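Local coordinates for protein xyloglucan-specific endo-beta-1,4-glucanase (Uncultured bacterium, PDB 4W88) that hydrolyses internal beta-1,4-glucosidic bonds in the backbone of xyloglucan, a plant cell-wall polysaccharide, as a family 5 glycoside hydrolase, at residues D7-S10 / N11-I14. The protein carries 1 engineered substitution. Numbering follows the deposited sequence.
Sequences DILS and NINI
Asn11 and Ile12 turn back onto the carbonyls of Ile8 and Leu9, the latter pair within a type I beta turn from Leu9 to Ile12. Ile12 N closes that turn on Leu9 O at 3.0 Å, and one residue earlier Asn11 N reaches Ile8 O at 3.1 Å. The Asn11 side chain then folds back along the helix: its CG stands beside its own backbone N (chi1 -67°), which allows a bent hydrogen bond of 3.2 Å from ND2 to Ile8 O (146° at the hydrogen). This carbonyl therefore takes two N-H groups of one residue, both from the same face and above its plane. Ser10 OG meanwhile bonds to Asp7 O at 2.7 Å, so two side chains each bond to a carbonyl here. The turn leads into strand 15-18, the first of the eight parallel strands of the TIM barrel, and Asn11 O receives a further bond from Asn56 ND2. Leu9 and Ile12 run alongside each other in the same direction, with CD2 of Leu9 4.1 Å from CD1 of Ile12. Both touch Met143 on strand 142-145, while Ile8 and Ile12 rest on Tyr97 of strand 97-101.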
# COMPACT_ATOMS: atom_id res chain seq x y z
N ASP A 7 6.09 -16.84 6.35
CA ASP A 7 5.15 -17.38 7.33
C ASP A 7 4.18 -16.38 7.84
O ASP A 7 3.01 -16.68 7.90
CB ASP A 7 5.89 -17.96 8.53
CG ASP A 7 6.60 -19.20 8.17
OD1 ASP A 7 6.42 -19.82 7.07
OD2 ASP A 7 7.33 -19.65 9.08
N ILE A 8 4.67 -15.18 8.15
CA ILE A 8 3.77 -14.11 8.59
C ILE A 8 2.72 -13.81 7.52
O ILE A 8 1.53 -13.83 7.82
CB ILE A 8 4.54 -12.85 8.99
CG1 ILE A 8 5.29 -13.12 10.29
CG2 ILE A 8 3.63 -11.68 9.18
CD1 ILE A 8 6.38 -12.12 10.62
N LEU A 9 3.16 -13.56 6.29
CA LEU A 9 2.23 -13.19 5.22
C LEU A 9 1.22 -14.32 4.94
O LEU A 9 0.11 -14.02 4.51
CB LEU A 9 3.00 -12.87 3.96
CG LEU A 9 3.89 -11.62 4.03
CD1 LEU A 9 4.80 -11.52 2.81
CD2 LEU A 9 3.04 -10.35 4.17
N SER A 10 1.59 -15.59 5.12
CA SER A 10 0.68 -16.69 4.83
C SER A 10 -0.58 -16.68 5.68
O SER A 10 -1.55 -17.35 5.35
CB SER A 10 1.37 -18.05 5.01
OG SER A 10 1.61 -18.38 6.38
N ASN A 11 -0.56 -15.94 6.79
CA ASN A 11 -1.73 -15.80 7.66
C ASN A 11 -2.81 -14.88 7.10
O ASN A 11 -3.92 -14.85 7.64
CB ASN A 11 -1.29 -15.33 9.06
CG ASN A 11 -0.50 -16.36 9.76
OD1 ASN A 11 -1.05 -17.41 10.11
ND2 ASN A 11 0.80 -16.17 9.85
N ILE A 12 -2.48 -14.12 6.07
CA ILE A 12 -3.40 -13.16 5.48
C ILE A 12 -4.31 -13.89 4.48
O ILE A 12 -3.82 -14.61 3.61
CB ILE A 12 -2.63 -12.04 4.75
CG1 ILE A 12 -1.82 -11.27 5.74
CG2 ILE A 12 -3.61 -11.15 3.99
CD1 ILE A 12 -0.90 -10.21 5.17
N ASN A 13 -5.60 -13.65 4.58
CA ASN A 13 -6.55 -14.05 3.53
C ASN A 13 -6.39 -13.08 2.37
O ASN A 13 -5.87 -13.44 1.31
CB ASN A 13 -8.00 -14.07 4.06
CG ASN A 13 -9.00 -14.46 2.98
OD1 ASN A 13 -8.64 -15.16 2.01
ND2 ASN A 13 -10.25 -14.03 3.14
N ILE A 14 -6.85 -11.89 2.60
CA ILE A 14 -6.79 -10.79 1.63
C ILE A 14 -6.88 -9.50 2.47
O ILE A 14 -7.47 -9.50 3.56
CB ILE A 14 -7.83 -10.92 0.50
CG1 ILE A 14 -7.63 -9.89 -0.61
CG2 ILE A 14 -9.26 -10.87 0.99
CD1 ILE A 14 -8.31 -10.27 -1.88